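Local coordinates for protein D-galactonate dehydratase family member RspA (Pantoea ananatis, PDB 3T6C) that dehydrates D-gluconate to 2-dehydro-3-deoxy-D-gluconate with magnesium, though only with low activity and probably without a significant role in gluconate breakdown in the cell, at residues Lys33-Ala38 with Ile408-Ala413; Ala247-Thr252 with Val275-Thr280; Glu281-Leu286 with Ile294-Leu299. One frame throughout, in Å; residues are numbered along the deposited sequence. Where two conformers were deposited one is given.

Contact 1 (Lys33-Ala38 with Ile408-Ala413)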
loop_
_atom_site.group_PDB
_atom_site.type_symbol
_atom_site.label_atom_id
_atom_site.label_comp_id
_atom_site.label_asym_id
_atom_site.label_seq_id
_atom_site.Cartn_x
_atom_site.Cartn_y
_atom_site.Cartn_z
ATOM N N LYS A 33 -21.975 -44.860 6.399
ATOM C CA LYS A 33 -21.748 -45.070 7.833
ATOM C C LYS A 33 -20.397 -44.616 8.357
ATOM O O LYS A 33 -19.449 -44.444 7.615
ATOM C CB LYS A 33 -21.961 -46.502 8.204
ATOM C CG LYS A 33 -20.880 -47.389 7.752
ATOM C CD LYS A 33 -21.140 -48.738 8.397
ATOM C CE LYS A 33 -20.416 -49.798 7.690
ATOM N NZ LYS A 33 -21.069 -51.144 7.895
ATOM N N THR A 34 -20.325 -44.424 9.665
ATOM C CA THR A 34 -19.089 -43.989 10.303
ATOM C C THR A 34 -18.563 -45.138 11.161
ATOM O O THR A 34 -19.325 -45.753 11.911
ATOM C CB THR A 34 -19.328 -42.819 11.248
ATOM O OG1 THR A 34 -19.975 -41.730 10.571
ATOM C CG2 THR A 34 -18.018 -42.348 11.828
ATOM N N ILE A 35 -17.257 -45.406 11.058
ATOM C CA ILE A 35 -16.592 -46.420 11.825
ATOM C C ILE A 35 -15.558 -45.713 12.709
ATOM O O ILE A 35 -14.714 -44.918 12.207
ATOM C CB ILE A 35 -15.888 -47.419 10.903
ATOM C CG1 ILE A 35 -16.941 -48.220 10.099
ATOM C CG2 ILE A 35 -15.058 -48.398 11.715
ATOM C CD1 ILE A 35 -16.395 -48.802 8.786
ATOM N N LEU A 36 -15.641 -45.982 14.010
ATOM C CA LEU A 36 -14.704 -45.408 14.978
ATOM C C LEU A 36 -13.799 -46.552 15.424
ATOM O O LEU A 36 -14.253 -47.565 15.993
ATOM C CB LEU A 36 -15.425 -44.815 16.180
ATOM C CG LEU A 36 -16.400 -43.654 15.968
ATOM C CD1 LEU A 36 -16.935 -43.100 17.295
ATOM C CD2 LEU A 36 -15.786 -42.605 15.161
ATOM N N THR A 37 -12.498 -46.396 15.171
ATOM C CA THR A 37 -11.544 -47.474 15.488
ATOM C C THR A 37 -10.169 -46.916 15.876
ATOM O O THR A 37 -9.822 -45.833 15.450
ATOM C CB THR A 37 -11.430 -48.488 14.279
ATOM O OG1 THR A 37 -10.612 -49.599 14.643
ATOM C CG2 THR A 37 -10.825 -47.859 13.011
ATOM N N ALA A 38 -9.404 -47.659 16.683
ATOM C CA ALA A 38 -8.123 -47.153 17.152
ATOM C C ALA A 38 -6.971 -48.179 17.109
ATOM O O ALA A 38 -6.353 -48.415 18.130
ATOM C CB ALA A 38 -8.292 -46.608 18.597
ATOM N N ILE A 408 -7.025 -48.650 -0.799
ATOM C CA ILE A 408 -7.062 -48.898 0.647
ATOM C C ILE A 408 -8.399 -49.538 0.979
ATOM O O ILE A 408 -9.436 -49.251 0.358
ATOM C CB ILE A 408 -6.890 -47.527 1.420
ATOM C CG1 ILE A 408 -6.566 -47.753 2.902
ATOM C CG2 ILE A 408 -8.155 -46.613 1.301
ATOM C CD1 ILE A 408 -5.283 -48.496 3.078
ATOM N N ASP A 409 -8.395 -50.409 1.981
ATOM C CA ASP A 409 -9.646 -51.035 2.393
ATOM C C ASP A 409 -9.749 -51.007 3.915
ATOM O O ASP A 409 -8.825 -50.523 4.611
ATOM C CB ASP A 409 -9.666 -52.491 1.876
ATOM C CG ASP A 409 -11.091 -53.071 1.770
ATOM O OD1 ASP A 409 -12.100 -52.355 1.970
ATOM O OD2 ASP A 409 -11.182 -54.291 1.489
ATOM N N ILE A 410 -10.891 -51.468 4.455
ATOM C CA ILE A 410 -11.018 -51.585 5.924
ATOM C C ILE A 410 -11.704 -52.917 6.246
ATOM O O ILE A 410 -12.692 -53.304 5.577
ATOM C CB ILE A 410 -11.806 -50.412 6.585
ATOM C CG1 ILE A 410 -11.689 -50.533 8.115
ATOM C CG2 ILE A 410 -13.296 -50.391 6.135
ATOM C CD1 ILE A 410 -12.258 -49.352 8.853
ATOM N N ASN A 411 -11.123 -53.656 7.192
ATOM C CA ASN A 411 -11.762 -54.873 7.663
ATOM C C ASN A 411 -12.598 -54.444 8.846
ATOM O O ASN A 411 -12.083 -54.165 9.926
ATOM C CB ASN A 411 -10.671 -55.892 8.011
ATOM C CG ASN A 411 -11.244 -57.191 8.468
ATOM O OD1 ASN A 411 -12.219 -57.208 9.212
ATOM N ND2 ASN A 411 -10.719 -58.297 7.939
ATOM N N GLU A 412 -13.920 -54.420 8.653
ATOM C CA GLU A 412 -14.837 -53.915 9.697
ATOM C C GLU A 412 -14.799 -54.800 10.937
ATOM O O GLU A 412 -14.889 -54.300 12.066
ATOM C CB GLU A 412 -16.262 -53.854 9.177
ATOM C CG GLU A 412 -16.420 -52.828 8.042
ATOM C CD GLU A 412 -17.850 -52.454 7.733
ATOM O OE1 GLU A 412 -18.671 -52.304 8.658
ATOM O OE2 GLU A 412 -18.148 -52.336 6.536
ATOM N N ALA A 413 -14.695 -56.111 10.731
ATOM C CA ALA A 413 -14.649 -57.026 11.892
ATOM C C ALA A 413 -13.439 -56.769 12.764
ATOM O O ALA A 413 -13.554 -56.766 13.989
ATOM C CB ALA A 413 -14.687 -58.524 11.452
#

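Contact 2 (Ala247-Thr252 with Val275-Thr280). With GCO (D-gluconic acid), chain D; EDO (1,2-ethanediol), chain H.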
loop_
_atom_site.group_PDB
_atom_site.type_symbol
_atom_site.label_atom_id
_atom_site.label_comp_id
_atom_site.label_asym_id
_atom_site.label_seq_id
_atom_site.Cartn_x
_atom_site.Cartn_y
_atom_site.Cartn_z
ATOM N N ALA A 247 7.676 -25.214 15.909
ATOM C CA ALA A 247 7.504 -24.327 17.079
ATOM C C ALA A 247 6.121 -24.502 17.695
ATOM O O ALA A 247 5.930 -24.135 18.837
ATOM C CB ALA A 247 7.695 -22.908 16.647
ATOM N N HIS A 248 5.168 -25.038 16.919
ATOM C CA HIS A 248 3.843 -25.453 17.451
ATOM C C HIS A 248 3.149 -24.366 18.254
ATOM O O HIS A 248 2.614 -24.606 19.340
ATOM C CB HIS A 248 3.986 -26.730 18.284
ATOM C CG HIS A 248 2.778 -27.632 18.250
ATOM N ND1 HIS A 248 1.624 -27.367 18.959
ATOM C CD2 HIS A 248 2.577 -28.822 17.634
ATOM C CE1 HIS A 248 0.755 -28.352 18.776
ATOM N NE2 HIS A 248 1.307 -29.249 17.970
ATOM N N GLU A 249 3.212 -23.143 17.704
ATOM C CA GLU A 249 2.559 -21.919 18.259
ATOM C C GLU A 249 2.892 -21.644 19.749
ATOM O O GLU A 249 2.116 -20.961 20.412
ATOM C CB GLU A 249 1.011 -21.911 18.032
ATOM C CG GLU A 249 0.209 -23.086 18.706
ATOM C CD GLU A 249 -1.329 -23.053 18.480
ATOM O OE1 GLU A 249 -1.816 -22.152 17.760
ATOM O OE2 GLU A 249 -2.029 -23.921 19.085
ATOM N N ARG A 250 4.060 -22.105 20.224
ATOM C CA ARG A 250 4.340 -22.080 21.665
ATOM C C ARG A 250 5.030 -20.824 22.155
ATOM O O ARG A 250 5.383 -20.747 23.331
ATOM C CB ARG A 250 5.186 -23.301 22.055
ATOM C CG ARG A 250 4.422 -24.595 22.012
ATOM C CD ARG A 250 3.432 -24.659 23.148
ATOM N NE ARG A 250 2.691 -25.939 23.227
ATOM C CZ ARG A 250 2.640 -26.733 24.290
ATOM N NH1 ARG A 250 3.321 -26.467 25.413
ATOM N NH2 ARG A 250 1.862 -27.819 24.233
ATOM N N ILE A 251 5.249 -19.828 21.295
ATOM C CA ILE A 251 5.976 -18.621 21.708
ATOM C C ILE A 251 5.281 -17.377 21.133
ATOM O O ILE A 251 4.415 -17.498 20.242
ATOM C CB ILE A 251 7.465 -18.640 21.246
ATOM C CG1 ILE A 251 7.543 -18.795 19.729
ATOM C CG2 ILE A 251 8.214 -19.848 21.899
ATOM C CD1 ILE A 251 8.995 -19.071 19.233
ATOM N N THR A 252 5.626 -16.208 21.633
ATOM C CA THR A 252 5.004 -14.996 21.080
ATOM C C THR A 252 5.510 -14.702 19.669
ATOM O O THR A 252 6.614 -15.145 19.305
ATOM C CB THR A 252 5.337 -13.742 21.919
ATOM O OG1 THR A 252 6.740 -13.497 21.895
ATOM C CG2 THR A 252 4.805 -13.878 23.378
ATOM N N VAL A 275 3.549 -19.173 14.340
ATOM C CA VAL A 275 2.430 -18.429 14.932
ATOM C C VAL A 275 1.168 -19.313 14.923
ATOM O O VAL A 275 1.025 -20.242 14.111
ATOM C CB VAL A 275 2.105 -17.072 14.250
ATOM C CG1 VAL A 275 3.343 -16.144 14.281
ATOM C CG2 VAL A 275 1.637 -17.282 12.815
ATOM N N ALA A 276 0.255 -18.979 15.825
ATOM C CA ALA A 276 -1.093 -19.538 15.849
ATOM C C ALA A 276 -1.870 -19.004 14.634
ATOM O O ALA A 276 -1.554 -17.932 14.120
ATOM C CB ALA A 276 -1.757 -19.002 17.115
ATOM N N PRO A 277 -2.937 -19.715 14.199
ATOM C CA PRO A 277 -3.768 -19.141 13.115
ATOM C C PRO A 277 -4.301 -17.769 13.468
ATOM O O PRO A 277 -4.374 -16.903 12.583
ATOM C CB PRO A 277 -4.947 -20.139 13.029
ATOM C CG PRO A 277 -4.340 -21.424 13.450
ATOM C CD PRO A 277 -3.511 -20.989 14.676
ATOM N N GLU A 278 -4.603 -17.530 14.748
ATOM C CA GLU A 278 -5.163 -16.248 15.133
ATOM C C GLU A 278 -4.141 -15.107 15.021
ATOM O O GLU A 278 -4.539 -13.938 15.112
ATOM C CB GLU A 278 -5.703 -16.354 16.554
ATOM C CG GLU A 278 -6.879 -17.358 16.675
ATOM C CD GLU A 278 -6.484 -18.808 17.031
ATOM O OE1 GLU A 278 -5.290 -19.181 16.939
ATOM O OE2 GLU A 278 -7.404 -19.549 17.433
ATOM N N ASN A 279 -2.849 -15.440 14.919
ATOM C CA ASN A 279 -1.733 -14.476 14.760
ATOM C C ASN A 279 -1.139 -14.363 13.360
ATOM O O ASN A 279 0.036 -13.955 13.222
ATOM C CB ASN A 279 -0.659 -14.629 15.823
ATOM C CG ASN A 279 -1.103 -14.108 17.199
ATOM O OD1 ASN A 279 -1.806 -13.092 17.288
ATOM N ND2 ASN A 279 -0.659 -14.785 18.275
ATOM N N THR A 280 -1.809 -14.927 12.359
ATOM C CA THR A 280 -1.270 -14.870 10.988
ATOM C C THR A 280 -0.843 -13.494 10.471
ATOM O O THR A 280 0.057 -13.421 9.648
ATOM C CB THR A 280 -2.250 -15.493 9.952
ATOM O OG1 THR A 280 -3.529 -14.903 10.091
ATOM C CG2 THR A 280 -2.322 -17.009 10.160
HETATM C C1 GCO D . 2.593 -32.373 13.700
HETATM C C2 GCO D . 1.557 -31.846 14.621
HETATM C C3 GCO D . 0.956 -32.875 15.559
HETATM C C4 GCO D . -0.269 -32.317 16.253
HETATM C C5 GCO D . -1.302 -33.404 16.424
HETATM C C6 GCO D . -2.579 -32.927 17.092
HETATM O O1A GCO D . 2.633 -33.592 13.358
HETATM O O1B GCO D . 3.366 -31.536 13.130
HETATM O O2 GCO D . 2.007 -30.635 15.170
HETATM O O3 GCO D . 1.955 -33.213 16.449
HETATM O O4 GCO D . 0.138 -31.815 17.513
HETATM O O5 GCO D . -1.605 -33.915 15.179
HETATM O O6 GCO D . -3.575 -33.922 17.228
HETATM C C1 EDO H . 0.572 -13.308 23.178
HETATM O O1 EDO H . -0.593 -12.772 23.911
HETATM C C2 EDO H . 0.361 -13.560 21.667
HETATM O O2 EDO H . -0.880 -14.236 21.235
#

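Contact 3 (Glu281-Leu286 with Ile294-Leu299). With MG (magnesium ion), chain C; GCO (D-gluconic acid), chain D.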
loop_
_atom_site.group_PDB
_atom_site.type_symbol
_atom_site.label_atom_id
_atom_site.label_comp_id
_atom_site.label_asym_id
_atom_site.label_seq_id
_atom_site.Cartn_x
_atom_site.Cartn_y
_atom_site.Cartn_z
ATOM N N GLU A 281 -1.399 -12.410 10.984
ATOM C CA GLU A 281 -0.993 -11.067 10.528
ATOM C C GLU A 281 0.468 -10.763 10.895
ATOM O O GLU A 281 1.068 -9.910 10.302
ATOM C CB GLU A 281 -1.954 -10.014 11.119
ATOM C CG GLU A 281 -3.293 -10.067 10.392
ATOM C CD GLU A 281 -4.375 -9.188 11.021
ATOM O OE1 GLU A 281 -4.114 -8.534 12.062
ATOM O OE2 GLU A 281 -5.513 -9.226 10.485
ATOM N N TRP A 282 1.043 -11.496 11.855
ATOM C CA TRP A 282 2.421 -11.253 12.219
ATOM C C TRP A 282 3.422 -11.808 11.180
ATOM O O TRP A 282 4.626 -11.499 11.239
ATOM C CB TRP A 282 2.682 -11.918 13.595
ATOM C CG TRP A 282 2.111 -11.127 14.747
ATOM C CD1 TRP A 282 0.815 -11.185 15.265
ATOM C CD2 TRP A 282 2.810 -10.122 15.495
ATOM N NE1 TRP A 282 0.723 -10.279 16.302
ATOM C CE2 TRP A 282 1.908 -9.603 16.454
ATOM C CE3 TRP A 282 4.114 -9.615 15.451
ATOM C CZ2 TRP A 282 2.267 -8.607 17.372
ATOM C CZ3 TRP A 282 4.478 -8.612 16.381
ATOM C CH2 TRP A 282 3.568 -8.123 17.318
ATOM N N LEU A 283 2.963 -12.673 10.285
ATOM C CA LEU A 283 3.903 -13.241 9.320
ATOM C C LEU A 283 4.385 -12.180 8.335
ATOM O O LEU A 283 5.475 -12.379 7.781
ATOM C CB LEU A 283 3.306 -14.462 8.567
ATOM C CG LEU A 283 3.192 -15.663 9.504
ATOM C CD1 LEU A 283 2.335 -16.755 8.808
ATOM C CD2 LEU A 283 4.552 -16.226 9.828
ATOM N N LYS A 284 3.634 -11.088 8.116
ATOM C CA LYS A 284 4.167 -10.016 7.253
ATOM C C LYS A 284 5.480 -9.498 7.832
ATOM O O LYS A 284 6.498 -9.384 7.145
ATOM C CB LYS A 284 3.174 -8.886 7.150
ATOM C CG LYS A 284 3.836 -7.714 6.379
ATOM C CD LYS A 284 2.753 -6.683 6.025
ATOM C CE LYS A 284 3.364 -5.398 5.521
ATOM N NZ LYS A 284 2.328 -4.336 5.499
ATOM N N MET A 285 5.514 -9.246 9.134
ATOM C CA MET A 285 6.741 -8.772 9.723
ATOM C C MET A 285 7.841 -9.816 9.656
ATOM O O MET A 285 9.011 -9.515 9.313
ATOM C CB MET A 285 6.475 -8.375 11.175
ATOM C CG MET A 285 7.740 -7.880 11.853
ATOM S SD MET A 285 7.402 -7.353 13.554
ATOM C CE MET A 285 9.073 -7.036 14.143
ATOM N N LEU A 286 7.507 -11.054 10.029
ATOM C CA LEU A 286 8.514 -12.114 9.978
ATOM C C LEU A 286 9.188 -12.198 8.603
ATOM O O LEU A 286 10.421 -12.355 8.524
ATOM C CB LEU A 286 7.888 -13.459 10.337
ATOM C CG LEU A 286 8.875 -14.596 10.508
ATOM C CD1 LEU A 286 8.266 -15.625 11.522
ATOM C CD2 LEU A 286 9.218 -15.336 9.215
ATOM N N ILE A 294 9.337 -21.283 5.987
ATOM C CA ILE A 294 8.254 -21.330 6.967
ATOM C C ILE A 294 7.152 -22.275 6.489
ATOM O O ILE A 294 6.720 -22.200 5.356
ATOM C CB ILE A 294 7.639 -19.916 7.179
ATOM C CG1 ILE A 294 8.699 -18.958 7.778
ATOM C CG2 ILE A 294 6.417 -19.952 8.120
ATOM C CD1 ILE A 294 9.267 -19.383 9.130
ATOM N N ALA A 295 6.697 -23.153 7.386
ATOM C CA ALA A 295 5.531 -24.004 7.124
ATOM C C ALA A 295 4.425 -23.603 8.091
ATOM O O ALA A 295 4.684 -23.329 9.272
ATOM C CB ALA A 295 5.871 -25.486 7.350
ATOM N N MET A 296 3.174 -23.587 7.594
ATOM C CA MET A 296 2.032 -23.285 8.452
ATOM C C MET A 296 0.864 -24.087 8.012
ATOM O O MET A 296 0.664 -24.301 6.806
ATOM C CB MET A 296 1.586 -21.798 8.279
ATOM C CG MET A 296 2.462 -20.726 8.955
ATOM S SD MET A 296 2.190 -20.608 10.738
ATOM C CE MET A 296 0.447 -20.191 10.812
ATOM N N GLY A 297 -0.004 -24.350 8.990
ATOM C CA GLY A 297 -1.389 -24.652 8.663
ATOM C C GLY A 297 -2.061 -25.946 9.028
ATOM O O GLY A 297 -3.192 -26.147 8.586
ATOM N N GLU A 298 -1.438 -26.805 9.816
ATOM C CA GLU A 298 -2.155 -28.028 10.240
ATOM C C GLU A 298 -3.457 -27.680 10.952
ATOM O O GLU A 298 -4.405 -28.494 10.924
ATOM C CB GLU A 298 -1.277 -28.937 11.150
ATOM C CG GLU A 298 -1.033 -28.306 12.511
ATOM C CD GLU A 298 0.043 -29.027 13.315
ATOM O OE1 GLU A 298 1.112 -29.333 12.764
ATOM O OE2 GLU A 298 -0.156 -29.307 14.504
ATOM N N LEU A 299 -3.523 -26.511 11.594
ATOM C CA LEU A 299 -4.745 -26.084 12.296
ATOM C C LEU A 299 -5.804 -25.432 11.391
ATOM O O LEU A 299 -6.907 -25.153 11.855
ATOM C CB LEU A 299 -4.391 -25.073 13.414
ATOM C CG LEU A 299 -3.910 -25.733 14.701
ATOM C CD1 LEU A 299 -3.239 -24.692 15.614
ATOM C CD2 LEU A 299 -5.149 -26.343 15.447
HETATM MG MG MG C . 3.070 -29.491 13.659
HETATM C C1 GCO D . 2.593 -32.373 13.700
HETATM C C2 GCO D . 1.557 -31.846 14.621
HETATM C C3 GCO D . 0.956 -32.875 15.559
HETATM C C4 GCO D . -0.269 -32.317 16.253
HETATM C C5 GCO D . -1.302 -33.404 16.424
HETATM C C6 GCO D . -2.579 -32.927 17.092
HETATM O O1A GCO D . 2.633 -33.592 13.358
HETATM O O1B GCO D . 3.366 -31.536 13.130
HETATM O O2 GCO D . 2.007 -30.635 15.170
HETATM O O3 GCO D . 1.955 -33.213 16.449
HETATM O O4 GCO D . 0.138 -31.815 17.513
HETATM O O5 GCO D . -1.605 -33.915 15.179
HETATM O O6 GCO D . -3.575 -33.922 17.228
HETATM O O HOH W 1 2.634 -27.644 14.549
#

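Contact 1 (Lys33-Ala38 with Ile408-Ala413)
Glu412, Lys33, Ile35 and Ile410 show how one carboxylate and a few branched side chains can fasten the end of an outer strand to a distant part of the chain. The side chain of Glu412 leaves its CB with CG anti to the carbonyl carbon (chi1 -65°) and then runs extended, which carries a group that starts off to the side across to strand 29-37. On the way it crosses Ile35 at about a right angle: CG lies 4.1 Å from Ile35 CD1, and Glu412 CD keeps in touch with the same methyl. At the tip, OE1 receives the ammonium group of Lys33 through its syn lone pair, NZ to OE1 being 2.8 Å. This is a hydrogen-bonded salt bridge between two side chains that arrive from opposite directions. The other oxygen, OE2, has a salt bridge of its own to Lys48 on strand 44-51, so the carboxylate is shared by lysines of two adjacent strands, which probably favours its charged form.

Beneath this partly exposed polar bridge the contact is apolar. Ile35 and Ile410 meet tip to tip, CG2 of Ile35 standing 4.1 Å from CD1 of Ile410. Ile410 gets that far because its CG1 is anti to the backbone N (chi1 -172°) and the chain stays extended; it goes on to touch Val46 and Leu59 of the other two strands. Asn411, at the N-cap, starts helix 412-415 beside the sheet. Such a return of the C-terminal chain onto an N-terminal antiparallel sheet is typical of the capping domain of the enolase superfamily.

Contact 2 (Ala247-Thr252 with Val275-Thr280)
A buried loop-to-loop contact, carried on one side by Glu249 and on the other by Ala276 with its two neighbours, lies where two adjacent parallel strands of the barrel run out at the active-site end. Glu249 sits in the type I' turn from Ala247 to Arg250, where it and His248 both take positive phi angles and Arg250 N closes the turn onto Ala247 O. Its CB rests against the peptide between Val275 and Ala276, 3.7 Å from Ala276 N. Because CG is tucked between the backbone N and the carbonyl carbon (chi1 61°), the extended chain lies along the second loop, and OE1 ends 3.2 Å from the methyl CB of Ala276 and 3.7 Å from Pro277 CD.

No hydrogen bond spans the two segments; OE1 of the carboxylate finds its partner in the assembly. Arg105 of a second subunit makes salt bridges to both Glu249 OE1 and Glu278 OE1, and so probably eases the approach of these two oxygens, 4.6 Å apart. On the other side of the turn, His248, probably a proton donor or acceptor in catalysis, as in related enzymes, shares a hydrogen bond of 2.9 Å between NE2 and gluconate O4, close to straight at 166°.

The turn follows strand 242-246 and leads into helix 253-262, with Thr252 at the N-cap through a weak bond to Asn255 N, while its partner loop runs from strand 270-272 toward helix 283-289.

Contact 3 (Glu281-Leu286 with Ile294-Leu299)
No flat group enters the join of Leu283 and Leu286 with Met296 and Ile294; the flat group that matters here is the carboxylate of Glu298, further along the second segment, whose two oxygens have different tasks. OE1 binds the magnesium ion at 2.2 Å, while OE2 stands 2.6 Å from O2 of the gluconate and is hydrogen-bonded to Tyr103 OH of a second subunit. Asp246 and Glu272 supply the remaining protein ligands, and gluconate O1B and O2 with one water complete the six bonds to the metal.

The scaffold behind this site is a beta-alpha-beta unit of the enolase-type barrel, in which helix 283-289 packs on the outer side of strand 294-296. Ile294 and Met296, two residues apart, both project from the strand to the helix. Past Met296 the strand ends, and Gly297, with a phi of 120°, turns the chain, and Glu298 follows with its carboxylate on the metal. The same short segment therefore meets the helix with one end and the substrate with the other.

The packing itself is wholly apolar and buried. Leu283 and Met296 meet tip to tip, CD1 of the leucine 4.0 Å from CG of the methionine, whose chain then bends away at chi2 and chi3. One helical turn on, Leu286 crosses Ile294 at a slant. The methyl CD2 comes down on the ethyl arm of the isoleucine, 3.9 Å from CG1 and 4.0 Å from CD1, a reach set by Leu286 holding CG opposite the backbone N (chi1 -172°).

Starting near the N terminus, the chain lays down the capping-domain strand of contact 1 and leaves it for some 370 residues, returning only at 408-413; that contact closes a loop holding the rest of the N-terminal sheet and all the barrel strands. Contacts 2 and 3 are both nested within it, one after the other rather than crossing: 247-252 meets 275-280, and 281-286 then meets 294-299. Their centres are 8 Å apart, and they touch, Leu299 packing on Glu249 and Pro277, and each sends one residue, His248 and Glu298, to the same gluconate. Contact 1 lies across the chain's centre, about 34 Å from contact 2 between centres, and joins the N-terminal sheet to the chain that follows the barrel.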